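Side-chain contacts in ancestral D-type dye decolorizing peroxidase (Geotrichum candidum, PDB 7ANV), which probably uses hydrogen peroxide at its bound haem to oxidise dyes and other substrates, as other dye-decolorizing peroxidases do: residues 100-103 with 104-108; 225-229 with 230-234; 322-325 with 326-329; 406-409 with 410-414. All blocks are in the same frame, centred on the assembly; numbering follows the deposited sequence.

Interaction 1: 100-103 with 104-108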
loop_
_atom_site.group_PDB
_atom_site.type_symbol
_atom_site.label_atom_id
_atom_site.label_comp_id
_atom_site.label_asym_id
_atom_site.label_seq_id
_atom_site.Cartn_x
_atom_site.Cartn_y
_atom_site.Cartn_z
ATOM N N GLY A 100 10.010 -5.513 -16.223
ATOM C CA GLY A 100 9.058 -6.262 -15.397
ATOM C C GLY A 100 8.636 -7.507 -16.132
ATOM O O GLY A 100 9.510 -8.213 -16.690
ATOM N N ASP A 101 7.369 -7.860 -15.977
ATOM C CA ASP A 101 6.848 -9.145 -16.524
ATOM C C ASP A 101 5.412 -8.829 -16.884
ATOM O O ASP A 101 5.134 -7.579 -17.069
ATOM C CB ASP A 101 7.094 -10.366 -15.608
ATOM C CG ASP A 101 7.077 -11.702 -16.332
ATOM O OD1 ASP A 101 6.399 -11.776 -17.389
ATOM O OD2 ASP A 101 7.769 -12.674 -15.867
ATOM N N THR A 102 4.618 -9.875 -17.092
ATOM C CA THR A 102 3.267 -9.756 -17.669
ATOM C C THR A 102 2.570 -8.657 -16.874
ATOM O O THR A 102 1.842 -7.911 -17.496
ATOM C CB THR A 102 2.559 -11.118 -17.746
ATOM O OG1 THR A 102 3.414 -11.855 -18.624
ATOM C CG2 THR A 102 1.149 -11.052 -18.307
ATOM N N ALA A 103 2.779 -8.520 -15.550
ATOM C CA ALA A 103 1.838 -7.669 -14.787
ATOM C C ALA A 103 1.926 -6.221 -15.288
ATOM O O ALA A 103 0.896 -5.619 -15.566
ATOM C CB ALA A 103 2.047 -7.738 -13.302
ATOM N N PHE A 104 3.114 -5.638 -15.304
ATOM C CA PHE A 104 3.290 -4.236 -15.709
ATOM C C PHE A 104 2.835 -4.080 -17.165
ATOM O O PHE A 104 2.136 -3.113 -17.517
ATOM C CB PHE A 104 4.749 -3.825 -15.558
ATOM C CG PHE A 104 5.059 -2.462 -16.116
ATOM C CD1 PHE A 104 4.717 -1.292 -15.448
ATOM C CD2 PHE A 104 5.722 -2.356 -17.324
ATOM C CE1 PHE A 104 5.023 -0.057 -15.961
ATOM C CE2 PHE A 104 6.046 -1.111 -17.838
ATOM C CZ PHE A 104 5.686 0.045 -17.167
ATOM N N LYS A 105 3.239 -5.023 -18.017
ATOM C CA LYS A 105 2.961 -4.901 -19.475
ATOM C C LYS A 105 1.455 -4.981 -19.716
ATOM O O LYS A 105 0.957 -4.272 -20.594
ATOM C CB LYS A 105 3.730 -5.962 -20.272
ATOM C CG LYS A 105 5.231 -5.718 -20.294
ATOM C CD LYS A 105 6.036 -6.880 -20.897
ATOM C CE LYS A 105 7.533 -6.608 -20.905
ATOM N NZ LYS A 105 8.316 -7.813 -20.514
ATOM N N ALA A 106 0.735 -5.804 -18.967
ATOM C CA ALA A 106 -0.695 -6.076 -19.211
ATOM C C ALA A 106 -1.576 -4.948 -18.640
ATOM O O ALA A 106 -2.691 -4.734 -19.202
ATOM C CB ALA A 106 -1.064 -7.441 -18.657
ATOM N N GLY A 107 -1.111 -4.240 -17.616
ATOM C CA GLY A 107 -1.862 -3.161 -16.956
ATOM C C GLY A 107 -2.770 -3.719 -15.882
ATOM O O GLY A 107 -3.115 -4.933 -15.935
ATOM N N GLN A 108 -3.162 -2.902 -14.925
ATOM C CA GLN A 108 -3.966 -3.409 -13.783
ATOM C C GLN A 108 -5.389 -3.805 -14.201
ATOM O O GLN A 108 -5.972 -4.717 -13.567
ATOM C CB GLN A 108 -4.021 -2.369 -12.676
ATOM C CG GLN A 108 -4.479 -2.962 -11.346
ATOM C CD GLN A 108 -4.605 -1.908 -10.277
ATOM O OE1 GLN A 108 -5.693 -1.516 -9.848
ATOM N NE2 GLN A 108 -3.467 -1.382 -9.877
HETATM O O HOH W 1 5.373 -6.827 -13.980
HETATM O O HOH W 2 -1.494 -6.903 -15.135
#

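Interaction 2: 225-229 with 230-234. With SO4 (sulfate ion), chain F.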
loop_
_atom_site.group_PDB
_atom_site.type_symbol
_atom_site.label_atom_id
_atom_site.label_comp_id
_atom_site.label_asym_id
_atom_site.label_seq_id
_atom_site.Cartn_x
_atom_site.Cartn_y
_atom_site.Cartn_z
ATOM N N ILE A 225 13.453 -4.061 -4.075
ATOM C CA ILE A 225 12.737 -2.757 -4.242
ATOM C C ILE A 225 13.207 -2.102 -5.541
ATOM O O ILE A 225 12.369 -1.576 -6.299
ATOM C CB ILE A 225 12.943 -1.848 -3.016
ATOM C CG1 ILE A 225 12.445 -2.542 -1.750
ATOM C CG2 ILE A 225 12.240 -0.505 -3.248
ATOM C CD1 ILE A 225 11.003 -2.963 -1.804
ATOM N N LEU A 226 14.509 -2.133 -5.804
ATOM C CA LEU A 226 15.134 -1.410 -6.933
ATOM C C LEU A 226 15.540 -2.363 -8.046
ATOM O O LEU A 226 16.290 -3.333 -7.784
ATOM C CB LEU A 226 16.365 -0.678 -6.429
ATOM C CG LEU A 226 16.127 0.425 -5.405
ATOM C CD1 LEU A 226 17.501 0.902 -4.900
ATOM C CD2 LEU A 226 15.303 1.569 -5.957
ATOM N N VAL A 227 15.025 -2.122 -9.242
ATOM C CA VAL A 227 15.347 -2.970 -10.416
ATOM C C VAL A 227 16.865 -2.877 -10.633
ATOM O O VAL A 227 17.463 -1.813 -10.430
ATOM C CB VAL A 227 14.522 -2.541 -11.645
ATOM C CG1 VAL A 227 14.990 -3.233 -12.899
ATOM C CG2 VAL A 227 13.052 -2.798 -11.431
ATOM N N GLY A 228 17.504 -4.007 -10.877
ATOM C CA GLY A 228 18.916 -4.052 -11.274
ATOM C C GLY A 228 19.877 -4.070 -10.112
ATOM O O GLY A 228 21.064 -4.123 -10.372
ATOM N N ARG A 229 19.400 -4.060 -8.877
ATOM C CA ARG A 229 20.277 -4.150 -7.697
ATOM C C ARG A 229 20.264 -5.585 -7.168
ATOM O O ARG A 229 19.410 -6.412 -7.562
ATOM C CB ARG A 229 19.849 -3.119 -6.656
ATOM C CG ARG A 229 20.203 -1.691 -7.026
ATOM C CD ARG A 229 21.695 -1.372 -7.030
ATOM N NE ARG A 229 21.816 0.071 -7.157
ATOM C CZ ARG A 229 22.838 0.808 -6.770
ATOM N NH1 ARG A 229 23.893 0.243 -6.194
ATOM N NH2 ARG A 229 22.805 2.116 -6.970
ATOM N N ASP A 230 21.230 -5.878 -6.304
ATOM C CA ASP A 230 21.419 -7.212 -5.684
ATOM C C ASP A 230 20.091 -7.691 -5.108
ATOM O O ASP A 230 19.489 -7.006 -4.245
ATOM C CB ASP A 230 22.497 -7.139 -4.600
ATOM C CG ASP A 230 22.793 -8.474 -3.923
ATOM O OD1 ASP A 230 22.915 -9.481 -4.639
ATOM O OD2 ASP A 230 22.853 -8.494 -2.671
ATOM N N GLY A 231 19.636 -8.851 -5.559
ATOM C CA GLY A 231 18.407 -9.465 -5.056
ATOM C C GLY A 231 17.240 -9.281 -6.017
ATOM O O GLY A 231 16.151 -9.774 -5.681
ATOM N N ASP A 232 17.448 -8.582 -7.133
ATOM C CA ASP A 232 16.436 -8.432 -8.211
ATOM C C ASP A 232 16.542 -9.681 -9.071
ATOM O O ASP A 232 17.426 -9.717 -9.967
ATOM C CB ASP A 232 16.625 -7.184 -9.078
ATOM C CG ASP A 232 15.684 -7.130 -10.285
ATOM O OD1 ASP A 232 14.680 -7.890 -10.301
ATOM O OD2 ASP A 232 15.971 -6.355 -11.215
ATOM N N SER A 233 15.665 -10.634 -8.803
ATOM C CA SER A 233 15.579 -11.937 -9.505
ATOM C C SER A 233 14.766 -11.748 -10.787
ATOM O O SER A 233 13.602 -12.181 -10.808
ATOM C CB SER A 233 15.000 -12.991 -8.586
ATOM O OG SER A 233 15.971 -13.418 -7.634
ATOM N N VAL A 234 15.368 -11.032 -11.750
ATOM C CA VAL A 234 14.987 -10.852 -13.188
ATOM C C VAL A 234 16.223 -10.251 -13.885
ATOM O O VAL A 234 16.323 -10.365 -15.123
ATOM C CB VAL A 234 13.752 -9.947 -13.396
ATOM C CG1 VAL A 234 13.517 -9.642 -14.869
ATOM C CG2 VAL A 234 12.481 -10.518 -12.775
HETATM S S SO4 F . 24.327 -3.890 -6.179
HETATM O O1 SO4 F . 23.250 -3.727 -5.227
HETATM O O2 SO4 F . 25.338 -4.755 -5.614
HETATM O O3 SO4 F . 24.904 -2.609 -6.464
HETATM O O4 SO4 F . 23.844 -4.487 -7.380
#

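Interaction 3: 322-325 with 326-329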
loop_
_atom_site.group_PDB
_atom_site.type_symbol
_atom_site.label_atom_id
_atom_site.label_comp_id
_atom_site.label_asym_id
_atom_site.label_seq_id
_atom_site.Cartn_x
_atom_site.Cartn_y
_atom_site.Cartn_z
ATOM N N ARG A 322 7.180 -12.261 15.668
ATOM C CA ARG A 322 7.243 -13.047 14.417
ATOM C C ARG A 322 6.187 -14.162 14.371
ATOM O O ARG A 322 6.301 -14.982 13.470
ATOM C CB ARG A 322 8.666 -13.586 14.272
ATOM C CG ARG A 322 9.042 -14.635 15.291
ATOM C CD ARG A 322 10.533 -14.935 15.161
ATOM N NE ARG A 322 10.805 -15.401 13.814
ATOM C CZ ARG A 322 11.107 -16.656 13.493
ATOM N NH1 ARG A 322 11.174 -17.572 14.437
ATOM N NH2 ARG A 322 11.326 -16.981 12.219
ATOM N N PHE A 323 5.204 -14.176 15.277
ATOM C CA PHE A 323 4.193 -15.262 15.369
ATOM C C PHE A 323 4.926 -16.574 15.715
ATOM O O PHE A 323 4.698 -17.596 15.061
ATOM C CB PHE A 323 3.389 -15.368 14.056
ATOM C CG PHE A 323 2.861 -14.065 13.511
ATOM C CD1 PHE A 323 2.072 -13.236 14.299
ATOM C CD2 PHE A 323 3.161 -13.651 12.214
ATOM C CE1 PHE A 323 1.618 -12.016 13.832
ATOM C CE2 PHE A 323 2.679 -12.443 11.735
ATOM C CZ PHE A 323 1.875 -11.638 12.535
ATOM N N ASP A 324 5.845 -16.545 16.673
ATOM C CA ASP A 324 6.647 -17.771 16.995
ATOM C C ASP A 324 6.344 -18.321 18.382
ATOM O O ASP A 324 7.068 -19.308 18.770
ATOM C CB ASP A 324 8.158 -17.546 16.850
ATOM C CG ASP A 324 8.723 -16.488 17.780
ATOM O OD1 ASP A 324 7.931 -15.938 18.599
ATOM O OD2 ASP A 324 9.964 -16.221 17.676
ATOM N N HIS A 325 5.396 -17.780 19.149
ATOM C CA HIS A 325 5.133 -18.333 20.517
ATOM C C HIS A 325 3.681 -18.072 20.899
ATOM O O HIS A 325 3.421 -17.118 21.639
ATOM C CB HIS A 325 6.075 -17.710 21.580
ATOM C CG HIS A 325 7.392 -18.397 21.751
ATOM N ND1 HIS A 325 8.530 -18.044 21.015
ATOM C CD2 HIS A 325 7.785 -19.391 22.580
ATOM C CE1 HIS A 325 9.550 -18.806 21.375
ATOM N NE2 HIS A 325 9.121 -19.632 22.337
ATOM N N PRO A 326 2.689 -18.847 20.397
ATOM C CA PRO A 326 2.912 -20.087 19.640
ATOM C C PRO A 326 3.261 -19.866 18.157
ATOM O O PRO A 326 2.908 -18.810 17.601
ATOM C CB PRO A 326 1.545 -20.790 19.735
ATOM C CG PRO A 326 0.512 -19.664 19.852
ATOM C CD PRO A 326 1.252 -18.520 20.516
ATOM N N PHE A 327 3.893 -20.870 17.537
ATOM C CA PHE A 327 4.186 -20.946 16.075
ATOM C C PHE A 327 2.968 -21.518 15.338
ATOM O O PHE A 327 2.117 -22.208 15.973
ATOM C CB PHE A 327 5.354 -21.879 15.754
ATOM C CG PHE A 327 6.759 -21.423 16.059
ATOM C CD1 PHE A 327 7.355 -21.707 17.282
ATOM C CD2 PHE A 327 7.541 -20.843 15.062
ATOM C CE1 PHE A 327 8.672 -21.338 17.533
ATOM C CE2 PHE A 327 8.858 -20.481 15.309
ATOM C CZ PHE A 327 9.420 -20.728 16.545
ATOM N N ALA A 328 2.915 -21.327 14.012
ATOM C CA ALA A 328 1.744 -21.664 13.159
ATOM C C ALA A 328 1.301 -23.125 13.323
ATOM O O ALA A 328 0.116 -23.383 13.442
ATOM C CB ALA A 328 2.058 -21.384 11.698
ATOM N N ASP A 329 2.244 -24.056 13.386
ATOM C CA ASP A 329 1.983 -25.521 13.333
ATOM C C ASP A 329 1.406 -26.065 14.658
ATOM O O ASP A 329 1.022 -27.249 14.675
ATOM C CB ASP A 329 3.255 -26.256 12.876
ATOM C CG ASP A 329 4.509 -26.113 13.760
ATOM O OD1 ASP A 329 4.471 -25.394 14.795
ATOM O OD2 ASP A 329 5.543 -26.736 13.417
HETATM O O HOH W 3 4.513 -19.108 12.873
#

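Interaction 4: 406-409 with 410-414. With HEM (protoporphyrin IX containing Fe), chain B.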
loop_
_atom_site.group_PDB
_atom_site.type_symbol
_atom_site.label_atom_id
_atom_site.label_comp_id
_atom_site.label_asym_id
_atom_site.label_seq_id
_atom_site.Cartn_x
_atom_site.Cartn_y
_atom_site.Cartn_z
ATOM N N GLN A 406 1.042 -8.355 -6.145
ATOM C CA GLN A 406 0.134 -9.392 -6.719
ATOM C C GLN A 406 0.136 -10.658 -5.849
ATOM O O GLN A 406 -0.922 -11.292 -5.687
ATOM C CB GLN A 406 0.530 -9.788 -8.126
ATOM C CG GLN A 406 0.112 -8.793 -9.195
ATOM C CD GLN A 406 0.510 -9.306 -10.556
ATOM O OE1 GLN A 406 1.625 -9.765 -10.757
ATOM N NE2 GLN A 406 -0.409 -9.289 -11.509
ATOM N N PHE A 407 1.300 -11.067 -5.375
ATOM C CA PHE A 407 1.441 -12.304 -4.579
ATOM C C PHE A 407 0.703 -12.121 -3.255
ATOM O O PHE A 407 -0.060 -12.995 -2.823
ATOM C CB PHE A 407 2.916 -12.627 -4.405
ATOM C CG PHE A 407 3.136 -14.094 -4.165
ATOM C CD1 PHE A 407 3.183 -14.989 -5.216
ATOM C CD2 PHE A 407 3.231 -14.580 -2.876
ATOM C CE1 PHE A 407 3.388 -16.344 -4.999
ATOM C CE2 PHE A 407 3.419 -15.946 -2.654
ATOM C CZ PHE A 407 3.464 -16.819 -3.707
ATOM N N ILE A 408 0.957 -10.994 -2.585
ATOM C CA ILE A 408 0.316 -10.650 -1.299
ATOM C C ILE A 408 -1.187 -10.657 -1.463
ATOM O O ILE A 408 -1.874 -11.344 -0.647
ATOM C CB ILE A 408 0.837 -9.320 -0.758
ATOM C CG1 ILE A 408 2.332 -9.409 -0.471
ATOM C CG2 ILE A 408 0.031 -8.940 0.479
ATOM C CD1 ILE A 408 2.971 -8.047 -0.281
ATOM N N GLN A 409 -1.709 -9.967 -2.472
ATOM C CA GLN A 409 -3.170 -9.914 -2.654
ATOM C C GLN A 409 -3.709 -11.311 -2.978
ATOM O O GLN A 409 -4.676 -11.758 -2.349
ATOM C CB GLN A 409 -3.565 -8.933 -3.745
ATOM C CG GLN A 409 -5.061 -8.834 -3.936
ATOM C CD GLN A 409 -5.707 -8.038 -2.830
ATOM O OE1 GLN A 409 -5.400 -6.851 -2.594
ATOM N NE2 GLN A 409 -6.618 -8.691 -2.127
ATOM N N LYS A 410 -3.148 -11.966 -3.980
ATOM C CA LYS A 410 -3.812 -13.118 -4.621
ATOM C C LYS A 410 -3.431 -14.454 -3.963
ATOM O O LYS A 410 -4.332 -15.304 -3.841
ATOM C CB LYS A 410 -3.512 -13.102 -6.111
ATOM C CG LYS A 410 -4.073 -11.884 -6.828
ATOM C CD LYS A 410 -4.001 -11.961 -8.320
ATOM C CE LYS A 410 -2.666 -11.552 -8.862
ATOM N NZ LYS A 410 -2.645 -11.633 -10.332
ATOM N N SER A 411 -2.171 -14.679 -3.613
ATOM C CA SER A 411 -1.711 -15.942 -2.982
ATOM C C SER A 411 -1.982 -15.981 -1.473
ATOM O O SER A 411 -2.065 -17.084 -0.945
ATOM C CB SER A 411 -0.275 -16.241 -3.285
ATOM O OG SER A 411 -0.138 -16.525 -4.650
ATOM N N TRP A 412 -2.072 -14.828 -0.809
ATOM C CA TRP A 412 -2.145 -14.747 0.659
ATOM C C TRP A 412 -3.509 -14.189 1.080
ATOM O O TRP A 412 -4.325 -14.976 1.606
ATOM C CB TRP A 412 -0.951 -13.941 1.207
ATOM C CG TRP A 412 0.386 -14.591 0.991
ATOM C CD1 TRP A 412 0.629 -15.872 0.607
ATOM C CD2 TRP A 412 1.670 -14.009 1.267
ATOM N NE1 TRP A 412 1.985 -16.116 0.571
ATOM C CE2 TRP A 412 2.645 -14.989 0.976
ATOM C CE3 TRP A 412 2.104 -12.749 1.696
ATOM C CZ2 TRP A 412 4.010 -14.742 1.109
ATOM C CZ3 TRP A 412 3.455 -12.507 1.833
ATOM C CH2 TRP A 412 4.398 -13.503 1.548
ATOM N N ALA A 413 -3.771 -12.910 0.864
ATOM C CA ALA A 413 -5.017 -12.263 1.338
ATOM C C ALA A 413 -6.258 -12.984 0.800
ATOM O O ALA A 413 -7.232 -13.175 1.559
ATOM C CB ALA A 413 -4.988 -10.802 0.981
ATOM N N ASN A 414 -6.251 -13.369 -0.480
ATOM C CA ASN A 414 -7.416 -14.008 -1.147
ATOM C C ASN A 414 -7.470 -15.532 -0.971
ATOM O O ASN A 414 -8.318 -16.160 -1.618
ATOM C CB ASN A 414 -7.427 -13.687 -2.648
ATOM C CG ASN A 414 -7.605 -12.206 -2.942
ATOM O OD1 ASN A 414 -7.908 -11.404 -2.052
ATOM N ND2 ASN A 414 -7.477 -11.856 -4.213
HETATM C CHA HEM B . -0.068 -3.123 7.214
HETATM C CHB HEM B . -4.492 -1.184 6.832
HETATM C CHC HEM B . -4.554 -2.368 2.073
HETATM C CHD HEM B . -0.308 -4.637 2.637
HETATM C C1A HEM B . -1.262 -2.485 7.500
HETATM C C2A HEM B . -1.609 -1.953 8.766
HETATM C C3A HEM B . -2.857 -1.423 8.673
HETATM C C4A HEM B . -3.281 -1.598 7.326
HETATM C CMA HEM B . -3.644 -0.720 9.766
HETATM C CAA HEM B . -0.779 -2.029 10.044
HETATM C CBA HEM B . 0.355 -1.024 10.145
HETATM C CGA HEM B . 1.717 -1.603 9.892
HETATM O O1A HEM B . 2.098 -2.729 10.260
HETATM O O2A HEM B . 2.498 -0.910 9.322
HETATM C C1B HEM B . -4.879 -1.345 5.488
HETATM C C2B HEM B . -6.104 -0.838 4.949
HETATM C C3B HEM B . -6.132 -1.138 3.619
HETATM C C4B HEM B . -4.862 -1.862 3.337
HETATM C CMB HEM B . -7.181 -0.109 5.705
HETATM C CAB HEM B . -7.130 -0.816 2.572
HETATM C CBB HEM B . -8.026 0.200 2.635
HETATM C C1C HEM B . -3.403 -3.125 1.804
HETATM C C2C HEM B . -3.086 -3.749 0.588
HETATM C C3C HEM B . -1.890 -4.418 0.780
HETATM C C4C HEM B . -1.482 -4.177 2.119
HETATM C CMC HEM B . -3.924 -3.683 -0.681
HETATM C CAC HEM B . -1.102 -5.254 -0.129
HETATM C CBC HEM B . -1.630 -5.871 -1.176
HETATM C C1D HEM B . 0.104 -4.333 3.935
HETATM C C2D HEM B . 1.428 -4.773 4.407
HETATM C C3D HEM B . 1.476 -4.360 5.692
HETATM C C4D HEM B . 0.194 -3.679 5.980
HETATM C CMD HEM B . 2.540 -5.520 3.678
HETATM C CAD HEM B . 2.632 -4.550 6.651
HETATM C CBD HEM B . 2.627 -5.931 7.330
HETATM C CGD HEM B . 3.856 -6.139 8.164
HETATM O O1D HEM B . 3.668 -6.595 9.320
HETATM O O2D HEM B . 5.010 -5.918 7.713
HETATM N NA HEM B . -2.300 -2.254 6.607
HETATM N NB HEM B . -4.178 -1.921 4.498
HETATM N NC HEM B . -2.446 -3.427 2.749
HETATM N ND HEM B . -0.627 -3.720 4.897
HETATM FE FE HEM B . -2.362 -2.893 4.741
#

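Interaction 1: 100-103 with 104-108
Ala106 and Thr102 meet one helical turn apart. The NH of Ala106 donates to Thr102 O at 2.8 Å. The methyl of Ala106 leans on the same oxygen, CB to Thr102 O 3.2 Å, and brushes the Thr102 methyl. One residue on, Gly107 N reaches Ala103 O at 3.2 Å. One residue back, Lys105 N makes only a weak bond to Asp101 O. The Lys105 chain starts beside its own backbone N (chi1 -70°). This lays its CG against Asp101 O at 3.7 Å. The chain then runs out extended to CE and bends, and NZ bonds to Asp97 O. Asp101 sits at the N-cap position but makes no capping bond. Its OD1 instead takes the NH of the next residue, Thr102 N, at 2.6 Å on the anti side of the carboxylate. A water accepts from both Asp101 N and Phe104 N, at 2.9 Å from the latter, and bridges the start of the helix. A second water donates to Ala103 O and Gly107 O at the other end. The Phe104 ring turns inward, edge-to-face with Phe248. Gln108 hydrogen-bonds through its backbone N to Glu472 and through its side-chain amide to Phe251 O and Arg252. This is a very short helix, 102-106, in the N-terminal DyP family region. It opens behind a water-bridged first turn and closes at a glycine of positive phi.

Interaction 2: 225-229 with 230-234
The carboxylate of Asp232 turns one oxygen to the backbone of Gly228. Gly228 N donates to Asp232 OD2 at 2.8 Å, on the anti side and 20° out of the carboxylate plane. The Arg229 guanidinium meets sulfate O3 edge-on. These groups sit on two successive type II beta turns, Leu226 to Arg229 and Arg229 to Asp232, which share Arg229. Glycines of positive phi, Gly228 and Gly231, take the third place of each turn. The second turn is closed by Asp232 N to Arg229 O at 3.0 Å. With its CG anti to its own backbone N (chi1 173°), Asp232 folds back over the first turn. There OD2 also touches Val227 CG1 at 3.7 Å. Arg239 forms a salt bridge to the same OD2, so two donors grip this oxygen, which probably favours the charged form. Arg229 is bent at chi2, and its stronger partner is Asp245, which pairs with NE. The sulfate probably comes from the crystallisation liquor, and Ala1 N binds it too. Its O3 takes Arg229 NH1 at 3.0 Å, and its O1 takes a nearly straight bond from Asp230 N at 3.1 Å.

Interaction 3: 322-325 with 326-329
The cis peptide bond between His325 and Pro326 reverses the chain and brings Asp324 CA and Phe327 CA to 4.1 Å. Asp324 CB lies over one face of the Phe327 ring, 3.6 Å from its centroid and 21° off the normal. This is a CH-pi contact, set off toward the ring rim near CE2 and CZ. The ring is brought there by the first torsion of Phe327, which puts CG beside the backbone N (chi1 -74°). In Asp324, CG sits between the backbone N and the carbonyl carbon, which leaves CB over the ring and turns the carboxylate to His325. Its OD1 lies at the edge of the His325 ring and accepts a weak bond from His325 ND1 at 3.3 Å. The His325 and Phe327 rings lie obliquely, centroids 6.0 Å apart, neither stacked nor edge-to-face. Arg322 is modelled in two conformers, so the approach of its guanidinium to the Phe327 ring is doubtful. Phe327 CA makes a nearly straight CA-H...O contact to Phe323 O, 3.5 Å away. A water also donates to Phe323 O, at 2.7 Å, and accepts from Ala328 N, at 3.0 Å. Glu330 takes the NH of Phe327. The Phe323 side chain is about 6 Å from the haem and meets Phe321 edge-to-face. The loop is a cis-proline turn of the type VI class, with Phe327, the residue after the proline, folded back onto Asp324.

Interaction 4: 406-409 with 410-414
Phe407 has CG anti to its backbone N (chi1 -155°), while Trp412 has CG beside its own (chi1 -66°), and the two rings meet at the side of the helix. They form a T-shaped pair. The edge of Phe407 faces the five-membered ring of Trp412, with centroids 5.2 Å apart and planes at 83°. Phe407 CE2 is 3.8 Å from Trp412 CE2. Ser411 lies over one face of the phenyl ring: its CB stands 3.7 Å from the ring centroid, close to the normal, in a CH-pi contact. Ile408 CG1 packs on the six-membered part of the indole at CE3. Arg363 adds a cation-pi contact to Phe407, and Phe418 stacks on Trp412. The backbone below is the end of helix 405-413, which widens into a pi-type turn at 410-413. Here Ala413 N bonds to Ile408 O at 2.9 Å and Asn414 N to Gln409 O, both five residues apart. Trp412 N makes only weak bonds. Gln409 bends at chi2 and sends its NE2 to Asn414 OD1 at 3.0 Å. The acceptor lies in the Gln409 amide plane, but the two amide planes are clearly turned against each other. Ile434 O also accepts from NE2, and Gln436 N donates to Asn414 OD1. Gln406 and Lys410 run side by side, both toward Asp111, which bonds Gln406 NE2 and forms a salt bridge with Lys410. On the haem side, Ile408 CG2 is 3.9 Å from CBC of the porphyrin, and Gln409 OE1 is 4.0 Å from the methyl CMC.

In the fold
Interaction 4 is part of the haem pocket through Ile408 and Gln409. Interaction 1 touches it directly: Ala103 CB packs on Gln406 OE1 at 3.3 Å, although their centres are 16 Å apart. Interaction 1 thus joins the N-terminal family region to the C-terminal one, with the Ala103 side chain about 13 Å from the haem. Interaction 2 lies in the loop between strands 219-220 and 247-256, close in space to the N-terminal residues. Its nearest atoms are about 5 Å from interaction 1 and about 10 Å from interaction 4. Interaction 3 belongs to the same C-terminal region as interaction 4. Its nearest atoms are about 10 Å from interaction 4, and its centre is 35 Å from that of interaction 1.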